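Local coordinates for peptidyl tryptophan dihydroxylase (Pseudomonas putida, PDB 7CTQ), which uses FAD as a flavoprotein monooxygenase to dihydroxylate a peptidyl tryptophan, a step essential for biogenesis of the tryptophylquinone cofactor of quinohemoprotein amine dehydrogenase, at residues E157-A171 / R188-A202. Numbering follows the deposited sequence. Where two conformers were deposited one is given.
Sequences ETVSLLNVWQAAPGA and RLEDGRCYWQVTLDA. With FAD (flavin-adenine dinucleotide), chain C.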
# COMPACT_ATOMS: atom_id res chain seq x y z
N GLU A 157 -5.93 -11.22 -13.09
CA GLU A 157 -5.60 -10.07 -13.92
C GLU A 157 -6.78 -9.10 -13.97
O GLU A 157 -7.91 -9.49 -14.29
CB GLU A 157 -5.22 -10.51 -15.33
CG GLU A 157 -4.33 -9.50 -16.03
CD GLU A 157 -2.99 -9.33 -15.33
OE1 GLU A 157 -2.45 -10.32 -14.78
OE2 GLU A 157 -2.49 -8.18 -15.31
N THR A 158 -6.52 -7.84 -13.65
CA THR A 158 -7.59 -6.87 -13.42
C THR A 158 -7.24 -5.55 -14.09
O THR A 158 -6.09 -5.10 -14.04
CB THR A 158 -7.79 -6.66 -11.91
OG1 THR A 158 -7.97 -7.93 -11.27
CG2 THR A 158 -9.01 -5.82 -11.64
N VAL A 159 -8.24 -4.92 -14.71
CA VAL A 159 -8.06 -3.64 -15.39
C VAL A 159 -9.10 -2.66 -14.87
O VAL A 159 -10.26 -3.02 -14.65
CB VAL A 159 -8.14 -3.79 -16.93
CG1 VAL A 159 -8.14 -2.44 -17.60
CG2 VAL A 159 -6.95 -4.57 -17.45
N SER A 160 -8.67 -1.43 -14.64
CA SER A 160 -9.57 -0.36 -14.26
C SER A 160 -9.63 0.61 -15.44
O SER A 160 -8.59 1.11 -15.89
CB SER A 160 -9.10 0.33 -12.98
OG SER A 160 -9.21 -0.56 -11.86
N LEU A 161 -10.82 0.81 -15.99
CA LEU A 161 -11.04 1.72 -17.11
C LEU A 161 -11.63 3.02 -16.59
O LEU A 161 -12.61 3.00 -15.84
CB LEU A 161 -11.97 1.11 -18.16
CG LEU A 161 -11.65 -0.28 -18.69
CD1 LEU A 161 -12.78 -0.73 -19.60
CD2 LEU A 161 -10.32 -0.28 -19.43
N LEU A 162 -11.06 4.14 -17.01
CA LEU A 162 -11.36 5.44 -16.43
C LEU A 162 -11.87 6.40 -17.50
O LEU A 162 -11.29 6.51 -18.59
CB LEU A 162 -10.11 5.99 -15.74
CG LEU A 162 -10.12 7.50 -15.53
CD1 LEU A 162 -10.96 7.83 -14.31
CD2 LEU A 162 -8.71 8.03 -15.39
N ASN A 163 -12.96 7.11 -17.19
CA ASN A 163 -13.43 8.23 -17.99
C ASN A 163 -13.29 9.50 -17.16
O ASN A 163 -13.64 9.53 -15.98
CB ASN A 163 -14.89 8.06 -18.41
CG ASN A 163 -15.05 7.23 -19.68
OD1 ASN A 163 -16.03 6.51 -19.83
ND2 ASN A 163 -14.10 7.35 -20.61
N VAL A 164 -12.77 10.56 -17.79
CA VAL A 164 -12.57 11.85 -17.14
C VAL A 164 -13.16 12.92 -18.05
O VAL A 164 -12.87 12.95 -19.25
CB VAL A 164 -11.08 12.14 -16.89
CG1 VAL A 164 -10.92 13.53 -16.32
CG2 VAL A 164 -10.48 11.10 -15.94
N TRP A 165 -13.99 13.80 -17.48
CA TRP A 165 -14.61 14.85 -18.27
C TRP A 165 -14.98 16.01 -17.34
O TRP A 165 -14.80 15.93 -16.12
CB TRP A 165 -15.84 14.33 -19.03
CG TRP A 165 -16.98 13.95 -18.15
CD1 TRP A 165 -18.12 14.67 -17.95
CD2 TRP A 165 -17.12 12.75 -17.39
NE1 TRP A 165 -18.96 14.00 -17.09
CE2 TRP A 165 -18.37 12.81 -16.73
CE3 TRP A 165 -16.31 11.63 -17.17
CZ2 TRP A 165 -18.83 11.80 -15.88
CZ3 TRP A 165 -16.76 10.62 -16.33
CH2 TRP A 165 -18.01 10.72 -15.69
N GLN A 166 -15.50 17.08 -17.94
CA GLN A 166 -15.83 18.31 -17.24
C GLN A 166 -17.34 18.53 -17.24
O GLN A 166 -18.01 18.30 -18.25
CB GLN A 166 -15.13 19.51 -17.89
CG GLN A 166 -15.38 20.85 -17.21
CD GLN A 166 -14.67 20.98 -15.87
OE1 GLN A 166 -13.48 20.68 -15.75
NE2 GLN A 166 -15.41 21.42 -14.85
N ALA A 167 -17.87 18.95 -16.10
CA ALA A 167 -19.29 19.23 -15.97
C ALA A 167 -19.46 20.53 -15.19
O ALA A 167 -18.49 21.26 -14.96
CB ALA A 167 -20.02 18.06 -15.31
N ALA A 168 -20.70 20.81 -14.77
CA ALA A 168 -21.00 22.05 -14.07
C ALA A 168 -20.46 22.00 -12.65
O ALA A 168 -20.68 21.01 -11.94
CB ALA A 168 -22.51 22.29 -14.04
N PRO A 169 -19.77 23.04 -12.19
CA PRO A 169 -19.26 23.05 -10.81
C PRO A 169 -20.35 23.09 -9.75
O PRO A 169 -21.54 23.15 -10.08
CB PRO A 169 -18.40 24.32 -10.76
CG PRO A 169 -17.99 24.54 -12.17
CD PRO A 169 -19.18 24.13 -12.99
N GLY A 170 -19.94 23.02 -8.48
CA GLY A 170 -20.83 23.18 -7.35
C GLY A 170 -21.93 22.15 -7.18
O GLY A 170 -23.11 22.48 -7.26
N ALA A 171 -21.54 20.89 -6.95
CA ALA A 171 -22.47 19.80 -6.64
C ALA A 171 -21.69 18.52 -6.34
O ALA A 171 -21.87 17.51 -7.03
CB ALA A 171 -23.43 19.54 -7.80
N ARG A 188 -17.50 13.40 -8.54
CA ARG A 188 -17.69 14.70 -9.16
C ARG A 188 -17.18 15.76 -8.20
O ARG A 188 -17.72 15.90 -7.10
CB ARG A 188 -19.16 14.93 -9.50
CG ARG A 188 -19.46 16.22 -10.22
CD ARG A 188 -20.93 16.50 -10.17
NE ARG A 188 -21.28 17.64 -11.01
CZ ARG A 188 -22.51 18.12 -11.14
NH1 ARG A 188 -23.51 17.55 -10.47
NH2 ARG A 188 -22.74 19.17 -11.93
N LEU A 189 -16.12 16.47 -8.59
CA LEU A 189 -15.53 17.45 -7.70
C LEU A 189 -16.36 18.73 -7.70
O LEU A 189 -17.27 18.93 -8.52
CB LEU A 189 -14.09 17.75 -8.12
CG LEU A 189 -13.09 16.60 -8.00
CD1 LEU A 189 -11.83 16.93 -8.78
CD2 LEU A 189 -12.77 16.35 -6.55
N GLU A 190 -16.04 19.62 -6.75
CA GLU A 190 -16.80 20.86 -6.61
C GLU A 190 -16.60 21.75 -7.83
O GLU A 190 -17.55 22.39 -8.29
CB GLU A 190 -16.39 21.59 -5.34
CG GLU A 190 -17.19 22.85 -5.07
CD GLU A 190 -17.72 22.90 -3.66
OE1 GLU A 190 -18.96 22.86 -3.50
OE2 GLU A 190 -16.91 22.97 -2.72
N ASP A 191 -15.38 21.79 -8.37
CA ASP A 191 -15.08 22.54 -9.59
C ASP A 191 -15.59 21.85 -10.85
O ASP A 191 -15.24 22.28 -11.96
CB ASP A 191 -13.56 22.79 -9.69
CG ASP A 191 -12.77 21.54 -10.06
OD1 ASP A 191 -13.30 20.42 -9.89
OD2 ASP A 191 -11.62 21.67 -10.52
N GLY A 192 -16.40 20.80 -10.72
CA GLY A 192 -17.05 20.18 -11.85
C GLY A 192 -16.28 19.07 -12.55
O GLY A 192 -16.82 18.45 -13.47
N ARG A 193 -15.03 18.82 -12.16
CA ARG A 193 -14.28 17.70 -12.72
C ARG A 193 -14.96 16.38 -12.36
O ARG A 193 -15.40 16.19 -11.22
CB ARG A 193 -12.83 17.71 -12.24
CG ARG A 193 -11.94 18.69 -12.99
CD ARG A 193 -10.49 18.60 -12.56
NE ARG A 193 -10.31 18.89 -11.14
CZ ARG A 193 -9.13 19.14 -10.57
NH1 ARG A 193 -8.03 19.13 -11.30
NH2 ARG A 193 -9.07 19.40 -9.27
N CYS A 194 -15.06 15.48 -13.33
CA CYS A 194 -15.79 14.24 -13.16
C CYS A 194 -14.88 13.05 -13.46
O CYS A 194 -13.96 13.13 -14.29
CB CYS A 194 -17.01 14.18 -14.07
SG CYS A 194 -18.23 15.43 -13.66
N TYR A 195 -15.19 11.95 -12.78
CA TYR A 195 -14.35 10.76 -12.72
C TYR A 195 -15.25 9.54 -12.71
O TYR A 195 -16.24 9.50 -11.97
CB TYR A 195 -13.47 10.80 -11.45
CG TYR A 195 -12.48 9.67 -11.28
CD1 TYR A 195 -11.12 9.88 -11.50
CD2 TYR A 195 -12.88 8.41 -10.87
CE1 TYR A 195 -10.19 8.85 -11.32
CE2 TYR A 195 -11.97 7.38 -10.70
CZ TYR A 195 -10.63 7.60 -10.93
OH TYR A 195 -9.73 6.58 -10.76
N TRP A 196 -14.94 8.55 -13.55
CA TRP A 196 -15.65 7.27 -13.49
C TRP A 196 -14.66 6.17 -13.85
O TRP A 196 -13.95 6.27 -14.85
CB TRP A 196 -16.85 7.25 -14.43
CG TRP A 196 -17.62 5.95 -14.52
CD1 TRP A 196 -18.71 5.59 -13.78
CD2 TRP A 196 -17.38 4.87 -15.43
NE1 TRP A 196 -19.16 4.35 -14.17
CE2 TRP A 196 -18.36 3.89 -15.19
CE3 TRP A 196 -16.43 4.65 -16.44
CZ2 TRP A 196 -18.42 2.70 -15.91
CZ3 TRP A 196 -16.49 3.46 -17.14
CH2 TRP A 196 -17.47 2.51 -16.88
N GLN A 197 -14.63 5.14 -13.02
CA GLN A 197 -13.61 4.10 -13.13
C GLN A 197 -14.26 2.76 -12.83
O GLN A 197 -14.83 2.57 -11.75
CB GLN A 197 -12.44 4.39 -12.19
CG GLN A 197 -11.77 3.18 -11.58
CD GLN A 197 -11.10 3.52 -10.27
OE1 GLN A 197 -10.20 4.37 -10.22
NE2 GLN A 197 -11.55 2.88 -9.19
N VAL A 198 -14.21 1.86 -13.80
CA VAL A 198 -14.84 0.56 -13.66
C VAL A 198 -13.73 -0.47 -13.62
O VAL A 198 -12.73 -0.35 -14.35
CB VAL A 198 -15.86 0.27 -14.78
CG1 VAL A 198 -15.16 0.09 -16.14
CG2 VAL A 198 -16.69 -0.95 -14.41
N THR A 199 -13.87 -1.43 -12.73
CA THR A 199 -12.86 -2.44 -12.48
C THR A 199 -13.41 -3.78 -12.96
O THR A 199 -14.52 -4.16 -12.58
CB THR A 199 -12.49 -2.47 -11.00
OG1 THR A 199 -11.86 -1.23 -10.66
CG2 THR A 199 -11.52 -3.63 -10.69
N LEU A 200 -12.65 -4.44 -13.82
CA LEU A 200 -13.13 -5.63 -14.51
C LEU A 200 -11.97 -6.59 -14.67
O LEU A 200 -10.80 -6.22 -14.53
CB LEU A 200 -13.68 -5.29 -15.90
CG LEU A 200 -14.72 -4.18 -16.04
CD1 LEU A 200 -14.63 -3.57 -17.43
CD2 LEU A 200 -16.10 -4.76 -15.78
N ASP A 201 -12.31 -7.83 -15.00
CA ASP A 201 -11.30 -8.78 -15.45
C ASP A 201 -10.68 -8.30 -16.75
O ASP A 201 -11.37 -7.76 -17.62
CB ASP A 201 -11.93 -10.16 -15.62
CG ASP A 201 -11.01 -11.28 -15.20
OD1 ASP A 201 -10.05 -11.58 -15.94
OD2 ASP A 201 -11.23 -11.83 -14.10
N ALA A 202 -9.36 -8.48 -16.88
CA ALA A 202 -8.69 -8.03 -18.10
C ALA A 202 -9.12 -8.80 -19.34
O ALA A 202 -9.02 -8.26 -20.45
CB ALA A 202 -7.17 -8.13 -17.93
PA FAD C . 2.56 6.67 -6.84
O1A FAD C . 1.57 7.38 -6.00
O2A FAD C . 1.97 6.15 -8.15
O5B FAD C . 3.82 7.58 -7.02
C5B FAD C . 4.76 7.35 -8.08
C4B FAD C . 5.33 8.70 -8.44
O4B FAD C . 6.45 8.52 -9.34
C3B FAD C . 4.36 9.66 -9.15
O3B FAD C . 4.57 10.99 -8.68
C2B FAD C . 4.72 9.49 -10.63
O2B FAD C . 4.48 10.66 -11.41
C1B FAD C . 6.22 9.24 -10.53
N9A FAD C . 6.85 8.54 -11.64
C8A FAD C . 6.37 7.49 -12.38
N7A FAD C . 7.18 7.06 -13.31
C5A FAD C . 8.27 7.91 -13.20
C6A FAD C . 9.48 8.01 -13.92
N6A FAD C . 9.81 7.21 -14.93
N1A FAD C . 10.36 8.98 -13.55
C2A FAD C . 10.04 9.78 -12.53
N3A FAD C . 8.92 9.78 -11.79
C4A FAD C . 8.08 8.82 -12.17
N1 FAD C . -5.66 4.50 -3.23
C2 FAD C . -6.49 5.12 -2.34
O2 FAD C . -6.12 5.44 -1.21
N3 FAD C . -7.79 5.40 -2.70
C4 FAD C . -8.37 5.12 -3.93
O4 FAD C . -9.54 5.44 -4.14
C4X FAD C . -7.48 4.47 -4.87
N5 FAD C . -7.95 4.17 -6.05
C5X FAD C . -7.10 3.54 -6.94
C6 FAD C . -7.58 3.20 -8.21
C7 FAD C . -6.77 2.56 -9.14
C7M FAD C . -7.33 2.21 -10.49
C8 FAD C . -5.45 2.24 -8.80
C8M FAD C . -4.54 1.56 -9.79
C9 FAD C . -4.96 2.58 -7.54
C9A FAD C . -5.77 3.22 -6.61
N10 FAD C . -5.30 3.58 -5.34
C10 FAD C . -6.14 4.20 -4.43
C1' FAD C . -3.94 3.23 -4.92
C2' FAD C . -2.97 4.41 -4.90
O2' FAD C . -3.00 5.14 -6.12
C3' FAD C . -1.57 3.86 -4.67
O3' FAD C . -1.64 2.93 -3.59
C4' FAD C . -0.49 4.89 -4.33
O4' FAD C . -0.62 6.05 -5.15
C5' FAD C . 0.89 4.29 -4.48
O5' FAD C . 1.84 5.23 -3.96
P FAD C . 3.31 5.26 -4.50
O1P FAD C . 3.91 3.88 -4.23
O2P FAD C . 4.04 6.44 -3.96
O3P FAD C . 3.11 5.40 -6.07
O HOH W 1 -19.52 19.55 -9.47
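W165 lies flat against its strand partner C194, where antiparallel strands 158-166 and 193-201 near the end of their ladder. From CB of W165, chi1 of 68° sets CG between the backbone N and the carbonyl carbon, which brings the indole across to the other strand. CG and CD1 pass at the margin of C194 CB; CE2 sits closest to that carbon, at 3.3 Å. The six-membered ring takes C194 CB over its face, a CH-pi contact with 3.5 Å to the centroid, while SG meets the five-membered ring obliquely. NE1 is hydrogen-bonded to the carbonyl of A231, and the far rim, CZ3 and CH2, ends against W196 CB, which lies in the ring plane. R219 of helix 208-220 adds a cation-pi contact. With an alanine in its place, C194 CB and W196 CB would probably lose their aromatic cover, and the A231 carbonyl its indole N-H donor.

On the face carrying S160, L162, Y195 and Q197, L162 lays CD1 over the Y195 ring, 3.4 Å from its centroid. Further along, S160 OG and T199 OG1 share a hydrogen bond of 3.0 Å, and S160 CB and Q197 OE1 approach the flavin's benzenoid end, OE1 lying 3.5 Å from FAD C6. At the last pair of the ladder, Q166 NE2 donates to D191 O at 3.0 Å, the oxygen lying in the amide plane; past it, R188 NH2 donates to A168 O at 2.8 Å and also forms a salt bridge with D230. The chemistry is thus divided: one face of this sheet walls the flavin pocket, while the other buries indoles beneath helix 208-220.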